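Tyrosine-protein kinase receptor torso (PDB 5AOQ) is a probable receptor tyrosine kinase that binds the neurohormone PTTH through its extracellular FN3 domains, the part described here, activates MAPK signalling and takes part in initiating metamorphosis. Local coordinates at residues A[67-75]-A[106-114]; A[187-198]-A[222-231]. All coordinates share one frame; numbering follows the deposited sequence.

Contact 1: residues A[67-75]-A[106-114]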
ATOM      1  N   GLN A  67       9.315  24.570   2.824  1.00 40.85           N
ATOM      2  CA  GLN A  67       9.639  23.615   1.774  1.00 39.70           C
ATOM      3  C   GLN A  67      10.769  22.697   2.220  1.00 40.64           C
ATOM      4  O   GLN A  67      11.795  23.154   2.724  1.00 41.64           O
ATOM      5  CB  GLN A  67      10.018  24.313   0.458  1.00 38.32           C
ATOM      6  CG  GLN A  67      11.326  25.104   0.469  1.00 38.75           C
ATOM      7  CD  GLN A  67      11.815  25.441  -0.929  1.00 37.39           C
ATOM      8  OE1 GLN A  67      11.338  24.887  -1.920  1.00 36.19           O
ATOM      9  NE2 GLN A  67      12.782  26.348  -1.015  1.00 37.69           N
ATOM     10  N   SER A  68      10.551  21.397   2.068  1.00 35.59           N
ATOM     11  CA  SER A  68      11.611  20.418   2.239  1.00 36.42           C
ATOM     12  C   SER A  68      12.068  20.015   0.846  1.00 35.07           C
ATOM     13  O   SER A  68      11.370  20.263  -0.134  1.00 33.59           O
ATOM     14  CB  SER A  68      11.129  19.205   3.037  1.00 37.49           C
ATOM     15  OG  SER A  68      10.235  18.408   2.282  1.00 36.39           O
ATOM     16  N   LYS A  69      13.241  19.405   0.745  1.00 56.51           N
ATOM     17  CA  LYS A  69      13.779  19.032  -0.559  1.00 55.42           C
ATOM     18  C   LYS A  69      12.962  17.922  -1.231  1.00 54.63           C
ATOM     19  O   LYS A  69      13.362  17.397  -2.271  1.00 53.94           O
ATOM     20  CB  LYS A  69      15.250  18.626  -0.425  1.00 56.59           C
ATOM     21  CG  LYS A  69      16.176  19.799  -0.085  1.00 57.19           C
ATOM     22  CD  LYS A  69      16.212  20.828  -1.219  1.00 55.58           C
ATOM     23  CE  LYS A  69      17.127  22.001  -0.907  1.00 56.27           C
ATOM     24  NZ  LYS A  69      17.159  22.987  -2.024  1.00 54.81           N
ATOM     25  N   ASN A  70      11.829  17.559  -0.628  1.00 47.18           N
ATOM     26  CA  ASN A  70      10.887  16.637  -1.248  1.00 46.45           C
ATOM     27  C   ASN A  70       9.432  17.129  -1.172  1.00 45.76           C
ATOM     28  O   ASN A  70       8.514  16.390  -1.528  1.00 45.35           O
ATOM     29  CB  ASN A  70      11.006  15.259  -0.586  1.00 47.83           C
ATOM     30  CG  ASN A  70      10.900  14.116  -1.580  1.00 47.32           C
ATOM     31  OD1 ASN A  70      10.184  14.207  -2.578  1.00 45.91           O
ATOM     32  ND2 ASN A  70      11.616  13.028  -1.308  1.00 48.62           N
ATOM     33  N   SER A  71       9.219  18.366  -0.716  1.00 28.48           N
ATOM     34  CA  SER A  71       7.860  18.915  -0.609  1.00 28.06           C
ATOM     35  C   SER A  71       7.799  20.436  -0.385  1.00 28.01           C
ATOM     36  O   SER A  71       8.809  21.075  -0.106  1.00 28.46           O
ATOM     37  CB  SER A  71       7.107  18.221   0.529  1.00 29.25           C
ATOM     38  OG  SER A  71       7.673  18.546   1.786  1.00 30.71           O
ATOM     39  N   ILE A  72       6.594  20.996  -0.505  1.00 41.82           N
ATOM     40  CA  ILE A  72       6.333  22.415  -0.231  1.00 42.02           C
ATOM     41  C   ILE A  72       5.026  22.574   0.533  1.00 42.71           C
ATOM     42  O   ILE A  72       4.019  21.989   0.159  1.00 42.30           O
ATOM     43  CB  ILE A  72       6.237  23.276  -1.519  1.00 40.76           C
ATOM     44  CG1 ILE A  72       7.565  23.308  -2.268  1.00 40.15           C
ATOM     45  CG2 ILE A  72       5.826  24.714  -1.185  1.00 41.22           C
ATOM     46  CD1 ILE A  72       7.691  22.244  -3.309  1.00 39.17           C
ATOM     47  N   ARG A  73       5.049  23.359   1.604  1.00 26.92           N
ATOM     48  CA  ARG A  73       3.842  23.652   2.376  1.00 27.76           C
ATOM     49  C   ARG A  73       3.521  25.143   2.359  1.00 28.00           C
ATOM     50  O   ARG A  73       4.347  25.969   2.747  1.00 28.52           O
ATOM     51  CB  ARG A  73       4.001  23.156   3.806  1.00 29.29           C
ATOM     52  CG  ARG A  73       4.159  21.655   3.870  1.00 29.33           C
ATOM     53  CD  ARG A  73       4.478  21.182   5.261  1.00 31.05           C
ATOM     54  NE  ARG A  73       4.922  19.796   5.241  1.00 31.23           N
ATOM     55  CZ  ARG A  73       5.316  19.118   6.313  1.00 32.81           C
ATOM     56  NH1 ARG A  73       5.330  19.698   7.504  1.00 34.34           N
ATOM     57  NH2 ARG A  73       5.701  17.858   6.185  1.00 33.02           N
ATOM     58  N   PHE A  74       2.313  25.472   1.909  1.00 27.77           N
ATOM     59  CA  PHE A  74       1.910  26.860   1.709  1.00 28.09           C
ATOM     60  C   PHE A  74       0.594  27.202   2.405  1.00 29.28           C
ATOM     61  O   PHE A  74      -0.161  26.314   2.823  1.00 29.57           O
ATOM     62  CB  PHE A  74       1.783  27.154   0.213  1.00 26.81           C
ATOM     63  CG  PHE A  74       0.845  26.230  -0.502  1.00 26.05           C
ATOM     64  CD1 PHE A  74      -0.505  26.520  -0.583  1.00 26.54           C
ATOM     65  CD2 PHE A  74       1.312  25.064  -1.081  1.00 24.99           C
ATOM     66  CE1 PHE A  74      -1.371  25.666  -1.235  1.00 25.92           C
ATOM     67  CE2 PHE A  74       0.451  24.206  -1.734  1.00 24.37           C
ATOM     68  CZ  PHE A  74      -0.893  24.507  -1.811  1.00 24.79           C
ATOM     69  N   GLU A  75       0.330  28.504   2.498  1.00 30.10           N
ATOM     70  CA  GLU A  75      -0.884  29.034   3.109  1.00 31.53           C
ATOM     71  C   GLU A  75      -1.680  29.859   2.105  1.00 31.53           C
ATOM     72  O   GLU A  75      -1.110  30.505   1.222  1.00 30.85           O
ATOM     73  CB  GLU A  75      -0.541  29.896   4.326  1.00 33.14           C
ATOM     74  CG  GLU A  75      -1.758  30.425   5.078  1.00 35.12           C
ATOM     75  CD  GLU A  75      -1.392  31.430   6.148  1.00 37.95           C
ATOM     76  OE1 GLU A  75      -0.184  31.678   6.347  1.00 38.04           O
ATOM     77  OE2 GLU A  75      -2.315  31.981   6.785  1.00 40.25           O
ATOM     78  N   VAL A 106      -6.944  26.538   5.018  1.00 48.99           N
ATOM     79  CA  VAL A 106      -6.041  27.530   4.437  1.00 47.06           C
ATOM     80  C   VAL A 106      -4.633  27.005   4.159  1.00 46.77           C
ATOM     81  O   VAL A 106      -3.889  27.610   3.386  1.00 44.94           O
ATOM     82  CB  VAL A 106      -5.921  28.761   5.359  1.00 48.61           C
ATOM     83  CG1 VAL A 106      -7.239  29.523   5.404  1.00 48.75           C
ATOM     84  CG2 VAL A 106      -5.484  28.347   6.758  1.00 52.04           C
ATOM     85  N   PHE A 107      -4.268  25.887   4.780  1.00 32.82           N
ATOM     86  CA  PHE A 107      -2.939  25.312   4.597  1.00 33.28           C
ATOM     87  C   PHE A 107      -2.960  24.153   3.607  1.00 32.22           C
ATOM     88  O   PHE A 107      -3.904  23.364   3.583  1.00 32.74           O
ATOM     89  CB  PHE A 107      -2.375  24.845   5.939  1.00 37.16           C
ATOM     90  CG  PHE A 107      -1.894  25.967   6.813  1.00 38.53           C
ATOM     91  CD1 PHE A 107      -0.686  26.594   6.551  1.00 38.05           C
ATOM     92  CD2 PHE A 107      -2.649  26.404   7.888  1.00 40.61           C
ATOM     93  CE1 PHE A 107      -0.239  27.629   7.346  1.00 39.64           C
ATOM     94  CE2 PHE A 107      -2.207  27.439   8.688  1.00 42.22           C
ATOM     95  CZ  PHE A 107      -1.000  28.053   8.416  1.00 41.73           C
ATOM     96  N   GLY A 108      -1.913  24.060   2.790  1.00 30.51           N
ATOM     97  CA  GLY A 108      -1.811  22.990   1.810  1.00 29.83           C
ATOM     98  C   GLY A 108      -0.383  22.560   1.533  1.00 30.76           C
ATOM     99  O   GLY A 108       0.565  23.271   1.874  1.00 31.26           O
ATOM    100  N   GLU A 109      -0.237  21.395   0.907  1.00 42.55           N
ATOM    101  CA  GLU A 109       1.078  20.838   0.597  1.00 43.97           C
ATOM    102  C   GLU A 109       1.175  20.307  -0.834  1.00 42.34           C
ATOM    103  O   GLU A 109       0.220  19.741  -1.369  1.00 41.55           O
ATOM    104  CB  GLU A 109       1.421  19.716   1.581  1.00 48.23           C
ATOM    105  CG  GLU A 109       2.813  19.128   1.385  1.00 50.52           C
ATOM    106  CD  GLU A 109       3.111  17.994   2.342  1.00 55.33           C
ATOM    107  OE1 GLU A 109       2.155  17.412   2.898  1.00 56.71           O
ATOM    108  OE2 GLU A 109       4.305  17.680   2.540  1.00 58.12           O
ATOM    109  N   LEU A 110       2.349  20.495  -1.434  1.00 31.00           N
ATOM    110  CA  LEU A 110       2.657  20.015  -2.777  1.00 30.04           C
ATOM    111  C   LEU A 110       3.967  19.233  -2.773  1.00 33.06           C
ATOM    112  O   LEU A 110       4.980  19.711  -2.266  1.00 34.36           O
ATOM    113  CB  LEU A 110       2.758  21.188  -3.749  1.00 26.88           C
ATOM    114  CG  LEU A 110       1.436  21.781  -4.231  1.00 24.06           C
ATOM    115  CD1 LEU A 110       1.637  23.203  -4.728  1.00 21.88           C
ATOM    116  CD2 LEU A 110       0.845  20.908  -5.326  1.00 23.48           C
ATOM    117  N   ILE A 111       3.949  18.037  -3.354  1.00 34.52           N
ATOM    118  CA  ILE A 111       5.109  17.150  -3.337  1.00 38.10           C
ATOM    119  C   ILE A 111       6.010  17.450  -4.532  1.00 37.11           C
ATOM    120  O   ILE A 111       5.523  17.780  -5.615  1.00 34.25           O
ATOM    121  CB  ILE A 111       4.692  15.665  -3.351  1.00 40.96           C
ATOM    122  CG1 ILE A 111       3.837  15.337  -2.124  1.00 42.56           C
ATOM    123  CG2 ILE A 111       5.917  14.756  -3.363  1.00 45.19           C
ATOM    124  CD1 ILE A 111       2.354  15.569  -2.318  1.00 39.72           C
ATOM    125  N   THR A 112       7.319  17.332  -4.329  1.00 58.12           N
ATOM    126  CA  THR A 112       8.292  17.583  -5.388  1.00 57.92           C
ATOM    127  C   THR A 112       9.048  16.325  -5.799  1.00 61.75           C
ATOM    128  O   THR A 112       9.340  15.459  -4.973  1.00 65.59           O
ATOM    129  CB  THR A 112       9.319  18.649  -4.945  1.00 58.23           C
ATOM    130  OG1 THR A 112       8.642  19.878  -4.667  1.00 54.91           O
ATOM    131  CG2 THR A 112      10.369  18.892  -6.023  1.00 58.55           C
ATOM    132  N   THR A 113       9.360  16.247  -7.090  1.00 67.84           N
ATOM    133  CA  THR A 113      10.136  15.148  -7.652  1.00 71.57           C
ATOM    134  C   THR A 113      11.448  15.690  -8.214  1.00 72.54           C
ATOM    135  O   THR A 113      11.443  16.487  -9.152  1.00 69.75           O
ATOM    136  CB  THR A 113       9.360  14.412  -8.761  1.00 70.76           C
ATOM    137  OG1 THR A 113       8.103  13.955  -8.248  1.00 69.99           O
ATOM    138  CG2 THR A 113      10.159  13.222  -9.278  1.00 75.25           C
ATOM    139  N   ALA A 114      12.559  15.256  -7.627  1.00 79.68           N
ATOM    140  CA  ALA A 114      13.898  15.690  -8.032  1.00 81.52           C
ATOM    141  C   ALA A 114      14.119  17.193  -7.839  1.00 78.63           C
ATOM    142  O   ALA A 114      13.188  17.947  -7.555  1.00 74.87           O
ATOM    143  CB  ALA A 114      14.164  15.303  -9.486  1.00 81.83           C
TER

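Contact 2: residues A[187-198]-A[222-231]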
ATOM      1  N   LEU A 187       8.688  27.837   9.951  1.00127.88           N
ATOM      2  CA  LEU A 187       9.046  26.483  10.373  1.00122.26           C
ATOM      3  C   LEU A 187       7.841  25.548  10.469  1.00120.37           C
ATOM      4  O   LEU A 187       6.906  25.797  11.230  1.00120.53           O
ATOM      5  CB  LEU A 187       9.762  26.520  11.726  1.00119.01           C
ATOM      6  CG  LEU A 187      11.293  26.594  11.695  1.00117.91           C
ATOM      7  CD1 LEU A 187      11.787  28.033  11.631  1.00122.33           C
ATOM      8  CD2 LEU A 187      11.882  25.878  12.901  1.00112.97           C
ATOM      9  N   CYS A 188       7.882  24.473   9.685  1.00119.12           N
ATOM     10  CA  CYS A 188       6.926  23.374   9.792  1.00117.10           C
ATOM     11  C   CYS A 188       7.637  22.174  10.411  1.00112.73           C
ATOM     12  O   CYS A 188       8.863  22.187  10.532  1.00111.42           O
ATOM     13  CB  CYS A 188       6.353  23.011   8.422  1.00119.85           C
ATOM     14  SG  CYS A 188       5.508  24.365   7.574  1.00125.74           S
ATOM     15  N   PHE A 189       6.887  21.144  10.803  1.00 63.51           N
ATOM     16  CA  PHE A 189       7.505  19.971  11.432  1.00 61.18           C
ATOM     17  C   PHE A 189       6.822  18.647  11.085  1.00 60.53           C
ATOM     18  O   PHE A 189       5.648  18.613  10.713  1.00 61.45           O
ATOM     19  CB  PHE A 189       7.519  20.143  12.955  1.00 59.42           C
ATOM     20  CG  PHE A 189       8.254  21.369  13.420  1.00 60.14           C
ATOM     21  CD1 PHE A 189       9.639  21.414  13.403  1.00 60.01           C
ATOM     22  CD2 PHE A 189       7.559  22.480  13.865  1.00 61.29           C
ATOM     23  CE1 PHE A 189      10.314  22.543  13.829  1.00 61.03           C
ATOM     24  CE2 PHE A 189       8.228  23.610  14.292  1.00 62.34           C
ATOM     25  CZ  PHE A 189       9.607  23.643  14.273  1.00 62.21           C
ATOM     26  N   ASP A 190       7.585  17.562  11.219  1.00 59.21           N
ATOM     27  CA  ASP A 190       7.075  16.198  11.063  1.00 58.66           C
ATOM     28  C   ASP A 190       7.435  15.353  12.283  1.00 56.44           C
ATOM     29  O   ASP A 190       8.608  15.230  12.634  1.00 55.53           O
ATOM     30  CB  ASP A 190       7.633  15.549   9.796  1.00 59.90           C
ATOM     31  CG  ASP A 190       7.057  16.149   8.535  1.00 62.21           C
ATOM     32  OD1 ASP A 190       7.512  17.239   8.130  1.00 63.38           O
ATOM     33  OD2 ASP A 190       6.144  15.533   7.946  1.00 63.06           O
ATOM     34  N   ILE A 191       6.423  14.765  12.914  1.00 55.80           N
ATOM     35  CA  ILE A 191       6.602  14.077  14.188  1.00 53.86           C
ATOM     36  C   ILE A 191       6.314  12.587  14.086  1.00 53.79           C
ATOM     37  O   ILE A 191       5.326  12.175  13.472  1.00 55.13           O
ATOM     38  CB  ILE A 191       5.683  14.667  15.279  1.00 53.35           C
ATOM     39  CG1 ILE A 191       5.876  16.179  15.387  1.00 53.88           C
ATOM     40  CG2 ILE A 191       5.927  13.983  16.623  1.00 51.44           C
ATOM     41  CD1 ILE A 191       5.003  16.972  14.435  1.00 56.01           C
ATOM     42  N   ALA A 192       7.187  11.790  14.697  1.00 52.46           N
ATOM     43  CA  ALA A 192       6.972  10.352  14.821  1.00 52.47           C
ATOM     44  C   ALA A 192       7.215   9.918  16.264  1.00 50.63           C
ATOM     45  O   ALA A 192       8.207  10.311  16.866  1.00 49.30           O
ATOM     46  CB  ALA A 192       7.886   9.593  13.875  1.00 53.33           C
ATOM     47  N   ASN A 193       6.309   9.115  16.818  1.00 50.77           N
ATOM     48  CA  ASN A 193       6.436   8.654  18.199  1.00 49.27           C
ATOM     49  C   ASN A 193       6.097   7.177  18.354  1.00 49.97           C
ATOM     50  O   ASN A 193       5.125   6.685  17.773  1.00 51.73           O
ATOM     51  CB  ASN A 193       5.542   9.482  19.123  1.00 48.82           C
ATOM     52  CG  ASN A 193       5.670   9.073  20.578  1.00 47.37           C
ATOM     53  OD1 ASN A 193       6.776   8.884  21.086  1.00 45.97           O
ATOM     54  ND2 ASN A 193       4.537   8.932  21.257  1.00 47.90           N
ATOM     55  N   ILE A 194       6.907   6.479  19.147  1.00 49.89           N
ATOM     56  CA  ILE A 194       6.709   5.055  19.392  1.00 50.74           C
ATOM     57  C   ILE A 194       7.083   4.689  20.831  1.00 49.17           C
ATOM     58  O   ILE A 194       7.957   5.317  21.433  1.00 47.38           O
ATOM     59  CB  ILE A 194       7.538   4.204  18.397  1.00 51.88           C
ATOM     60  CG1 ILE A 194       7.271   2.706  18.578  1.00 53.31           C
ATOM     61  CG2 ILE A 194       9.026   4.501  18.547  1.00 50.45           C
ATOM     62  CD1 ILE A 194       5.839   2.290  18.309  1.00 55.33           C
ATOM     63  N   CYS A 195       6.408   3.677  21.374  1.00 65.83           N
ATOM     64  CA  CYS A 195       6.702   3.169  22.712  1.00 64.72           C
ATOM     65  C   CYS A 195       6.786   1.647  22.711  1.00 66.24           C
ATOM     66  O   CYS A 195       6.270   0.993  21.806  1.00 68.45           O
ATOM     67  CB  CYS A 195       5.637   3.622  23.711  1.00 65.03           C
ATOM     68  SG  CYS A 195       5.532   5.403  23.959  1.00 63.00           S
ATOM     69  N   GLN A 196       7.417   1.093  23.741  1.00 64.86           N
ATOM     70  CA  GLN A 196       7.620  -0.350  23.845  1.00 67.35           C
ATOM     71  C   GLN A 196       6.300  -1.116  23.910  1.00 72.13           C
ATOM     72  O   GLN A 196       6.238  -2.280  23.510  1.00 74.68           O
ATOM     73  CB  GLN A 196       8.469  -0.676  25.082  1.00 66.39           C
ATOM     74  CG  GLN A 196       8.862  -2.140  25.218  1.00 68.65           C
ATOM     75  CD  GLN A 196       9.667  -2.408  26.477  1.00 67.39           C
ATOM     76  OE1 GLN A 196      10.138  -1.480  27.135  1.00 63.98           O
ATOM     77  NE2 GLN A 196       9.822  -3.682  26.820  1.00 70.03           N
ATOM     78  N   ASN A 197       5.253  -0.464  24.412  1.00 66.83           N
ATOM     79  CA  ASN A 197       3.951  -1.110  24.569  1.00 71.40           C
ATOM     80  C   ASN A 197       2.789  -0.231  24.103  1.00 71.24           C
ATOM     81  O   ASN A 197       1.695  -0.280  24.666  1.00 73.74           O
ATOM     82  CB  ASN A 197       3.745  -1.518  26.030  1.00 74.17           C
ATOM     83  CG  ASN A 197       4.735  -2.574  26.481  1.00 75.13           C
ATOM     84  OD1 ASN A 197       4.539  -3.766  26.241  1.00 78.71           O
ATOM     85  ND2 ASN A 197       5.808  -2.142  27.135  1.00 71.77           N
ATOM     86  N   THR A 198       3.036   0.573  23.075  1.00 67.68           N
ATOM     87  CA  THR A 198       1.983   1.357  22.436  1.00 67.35           C
ATOM     88  C   THR A 198       2.277   1.473  20.947  1.00 65.39           C
ATOM     89  O   THR A 198       3.422   1.687  20.548  1.00 63.63           O
ATOM     90  CB  THR A 198       1.852   2.765  23.050  1.00 65.30           C
ATOM     91  OG1 THR A 198       1.629   2.656  24.461  1.00 66.62           O
ATOM     92  CG2 THR A 198       0.693   3.526  22.417  1.00 65.01           C
ATOM     93  N   ASP A 222       6.991   2.934  30.745  1.00 53.12           N
ATOM     94  CA  ASP A 222       7.256   2.508  29.373  1.00 54.83           C
ATOM     95  C   ASP A 222       8.405   3.306  28.770  1.00 55.19           C
ATOM     96  O   ASP A 222       8.456   4.528  28.899  1.00 54.18           O
ATOM     97  CB  ASP A 222       5.999   2.665  28.515  1.00 55.15           C
ATOM     98  CG  ASP A 222       6.070   1.873  27.224  1.00 57.24           C
ATOM     99  OD1 ASP A 222       7.192   1.634  26.734  1.00 58.42           O
ATOM    100  OD2 ASP A 222       5.004   1.490  26.699  1.00 57.91           O
ATOM    101  N   GLU A 223       9.323   2.605  28.114  1.00 43.29           N
ATOM    102  CA  GLU A 223      10.472   3.238  27.476  1.00 43.75           C
ATOM    103  C   GLU A 223      10.118   3.664  26.050  1.00 44.40           C
ATOM    104  O   GLU A 223      10.088   2.839  25.136  1.00 46.15           O
ATOM    105  CB  GLU A 223      11.669   2.285  27.470  1.00 45.43           C
ATOM    106  CG  GLU A 223      12.985   2.939  27.076  1.00 46.19           C
ATOM    107  CD  GLU A 223      13.433   3.996  28.070  1.00 44.82           C
ATOM    108  OE1 GLU A 223      13.046   3.904  29.254  1.00 43.78           O
ATOM    109  OE2 GLU A 223      14.171   4.919  27.665  1.00 45.01           O
ATOM    110  N   CYS A 224       9.853   4.955  25.871  1.00 43.18           N
ATOM    111  CA  CYS A 224       9.410   5.494  24.586  1.00 43.74           C
ATOM    112  C   CYS A 224      10.510   6.235  23.829  1.00 44.46           C
ATOM    113  O   CYS A 224      11.581   6.521  24.370  1.00 44.29           O
ATOM    114  CB  CYS A 224       8.234   6.450  24.789  1.00 42.11           C
ATOM    115  SG  CYS A 224       6.763   5.729  25.540  1.00 41.71           S
ATOM    116  N   GLU A 225      10.216   6.555  22.573  1.00 52.96           N
ATOM    117  CA  GLU A 225      11.103   7.358  21.743  1.00 53.83           C
ATOM    118  C   GLU A 225      10.292   8.175  20.737  1.00 53.91           C
ATOM    119  O   GLU A 225       9.301   7.689  20.176  1.00 54.73           O
ATOM    120  CB  GLU A 225      12.115   6.471  21.015  1.00 56.59           C
ATOM    121  CG  GLU A 225      13.163   7.246  20.233  1.00 57.92           C
ATOM    122  CD  GLU A 225      14.182   6.342  19.566  1.00 61.02           C
ATOM    123  OE1 GLU A 225      13.977   5.110  19.566  1.00 62.15           O
ATOM    124  OE2 GLU A 225      15.188   6.864  19.040  1.00 62.51           O
ATOM    125  N   ILE A 226      10.718   9.419  20.529  1.00 45.78           N
ATOM    126  CA  ILE A 226      10.047  10.329  19.606  1.00 45.83           C
ATOM    127  C   ILE A 226      11.063  11.014  18.691  1.00 47.28           C
ATOM    128  O   ILE A 226      12.099  11.502  19.146  1.00 46.87           O
ATOM    129  CB  ILE A 226       9.210  11.392  20.375  1.00 43.13           C
ATOM    130  CG1 ILE A 226       8.358  12.210  19.401  1.00 43.36           C
ATOM    131  CG2 ILE A 226      10.106  12.305  21.214  1.00 41.58           C
ATOM    132  CD1 ILE A 226       7.415  13.190  20.074  1.00 41.05           C
ATOM    133  N   HIS A 227      10.772  11.009  17.393  1.00 69.76           N
ATOM    134  CA  HIS A 227      11.591  11.700  16.406  1.00 71.49           C
ATOM    135  C   HIS A 227      10.882  12.963  15.932  1.00 70.51           C
ATOM    136  O   HIS A 227       9.711  12.917  15.536  1.00 70.55           O
ATOM    137  CB  HIS A 227      11.883  10.794  15.210  1.00 75.16           C
ATOM    138  CG  HIS A 227      12.304   9.408  15.587  1.00 76.31           C
ATOM    139  ND1 HIS A 227      13.598   9.092  15.941  1.00 77.18           N
ATOM    140  CD2 HIS A 227      11.603   8.252  15.656  1.00 76.90           C
ATOM    141  CE1 HIS A 227      13.673   7.802  16.216  1.00 78.15           C
ATOM    142  NE2 HIS A 227      12.477   7.269  16.051  1.00 77.96           N
ATOM    143  N   VAL A 228      11.604  14.082  15.978  1.00 49.39           N
ATOM    144  CA  VAL A 228      11.093  15.365  15.504  1.00 48.56           C
ATOM    145  C   VAL A 228      11.916  15.862  14.318  1.00 51.11           C
ATOM    146  O   VAL A 228      13.073  16.256  14.470  1.00 51.49           O
ATOM    147  CB  VAL A 228      11.106  16.433  16.620  1.00 45.40           C
ATOM    148  CG1 VAL A 228      10.638  17.786  16.087  1.00 44.67           C
ATOM    149  CG2 VAL A 228      10.235  15.992  17.786  1.00 43.21           C
ATOM    150  N   LYS A 229      11.300  15.834  13.140  1.00 53.86           N
ATOM    151  CA  LYS A 229      11.918  16.332  11.917  1.00 56.65           C
ATOM    152  C   LYS A 229      11.525  17.786  11.681  1.00 55.25           C
ATOM    153  O   LYS A 229      10.337  18.118  11.652  1.00 54.01           O
ATOM    154  CB  LYS A 229      11.504  15.470  10.723  1.00 60.19           C
ATOM    155  CG  LYS A 229      12.031  15.946   9.373  1.00 63.62           C
ATOM    156  CD  LYS A 229      13.536  15.778   9.264  1.00 65.65           C
ATOM    157  CE  LYS A 229      14.055  16.314   7.940  1.00 69.30           C
ATOM    158  NZ  LYS A 229      15.498  16.008   7.734  1.00 72.09           N
ATOM    159  N   GLY A 230      12.528  18.645  11.519  1.00 54.92           N
ATOM    160  CA  GLY A 230      12.298  20.058  11.274  1.00 53.76           C
ATOM    161  C   GLY A 230      13.314  20.649  10.316  1.00 56.49           C
ATOM    162  O   GLY A 230      14.097  19.924   9.699  1.00 59.72           O
ATOM    163  N   ILE A 231      13.303  21.974  10.201  1.00 63.65           N
ATOM    164  CA  ILE A 231      14.202  22.684   9.295  1.00 65.71           C
ATOM    165  C   ILE A 231      15.663  22.372   9.602  1.00 66.67           C
ATOM    166  O   ILE A 231      16.507  22.363   8.704  1.00 68.50           O
ATOM    167  CB  ILE A 231      13.983  24.213   9.374  1.00 66.00           C
ATOM    168  CG1 ILE A 231      14.900  24.938   8.383  1.00 68.29           C
ATOM    169  CG2 ILE A 231      14.233  24.717  10.788  1.00 64.95           C
ATOM    170  CD1 ILE A 231      14.609  26.418   8.239  1.00 68.85           C
TER

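Contact 1: residues A[67-75]-A[106-114]
The ring of Phe74 lies over the backbone of Gly108, its partner in a hydrogen-bonded pair of the antiparallel strands 71-75 and 107-111. Gly108 CA sits 4.2 Å from the ring centroid, 18° off the normal, a CH-pi contact over the face, with Gly108 O above the same ring nearer its rim. The chi1 of 56° sets CG between the backbone N and the carbonyl carbon and swings the ring across to the neighbouring strand. Farther along, CE2 of Phe74 meets CD1 of Leu110 at 3.4 Å. Replacing Phe74 by an alanine would probably leave Gly108 uncovered and open a gap beside Leu110, Thr99 and Ile101.

The other face carries most of the charge. Arg73 and Glu109 run side by side in the same direction, and their aliphatic stems touch, CG to CG, at 3.8 Å. Guanidinium and carboxylate planes stand 83° apart, and the salt bridge from Arg73 NE to Glu109 OE2 is a weak 3.5 Å bond. Glu109 OE1 turns to Lys204, and Arg73 NH2 to Asp190. At the next pair on this face, Glu75 passes its CG over the face of the Phe107 ring, 4.3 Å from the centroid, while its OE1 pairs with Arg65.

Two faces of unlike chemistry result: an apolar one turned into the first FN3 domain, and one of mixed character that carries the ion pairs, where Glu109 and Arg73 also pair with Lys204 and Asp190 of the second FN3 domain, both implicated in PTTH binding.

Contact 2: residues A[187-198]-A[222-231]
Ile191 lays its CG2 branch alongside Ile226, 3.8 Å from CD1, the two side chains pointing the same way from neighbouring non-hydrogen-bonded pairs on the same face. Ile226 reaches this position because CG1 is anti to the backbone N (chi1 -172°) and the chain runs extended to CD1. On the same face the strands are stapled by the disulfide between Cys195 SG and Cys224 SG, with a chi3 of 104°. The strands are joined by three hydrogen-bonded pairs, Asp190-Lys229, Ala192-His227 and Ile194-Glu225, each closed by two backbone bonds.

Just beyond the disulfide the carboxylate of Asp222 straddles the turn that leaves strand 189-195. Its OD1 takes a weak bond from Gln196 N and its OD2 another, at 3.0 Å, from Asn197 N, both bent. At the far end Leu187 and Ile231 cross at about a right angle, CD2 of Leu187 lying 3.4 Å from CG2 of Ile231. Next to them Phe189 presents its ring edge to Lys229 O, and its CD1 comes 3.7 Å from CA of Gly230.

Asp190 and Lys229 touch through their CB atoms on the other face, the acid, implicated in PTTH binding, turning to Arg73 of the first FN3 domain. Ala192 and Ile194 on this face pack on Ile23 of a PTTH chain, consistent with the hormone-binding role of the second FN3 domain. The two strands form the middle of a four-stranded antiparallel sheet, edged by 198-205 and 233-240, and strand 212-218 covers the face of Ile191, Asn193 and Cys195.

In the fold
Both contacts pair antiparallel strands, but in different FN3 domains: contact 1 joins an inner strand to an outermost one of a three-stranded sheet, contact 2 the two inner strands of a four-stranded one. Each is partly buried, with a largely apolar face toward its own domain, and contact 1 lies nearer the chain centre (about 8 Å against 16 Å, centre to centre). Contact 1 has aromatic CH-pi packing and a weak salt bridge between its strands; contact 2 has aliphatic packing and a disulfide. Their centres are 21 Å apart, yet they meet at the domain junction through the Arg73 NH2 to Asp190 OD1 salt bridge (2.7 Å) and the Cys66-Cys188 disulfide. PTTH chains touch both, contact 2 more extensively.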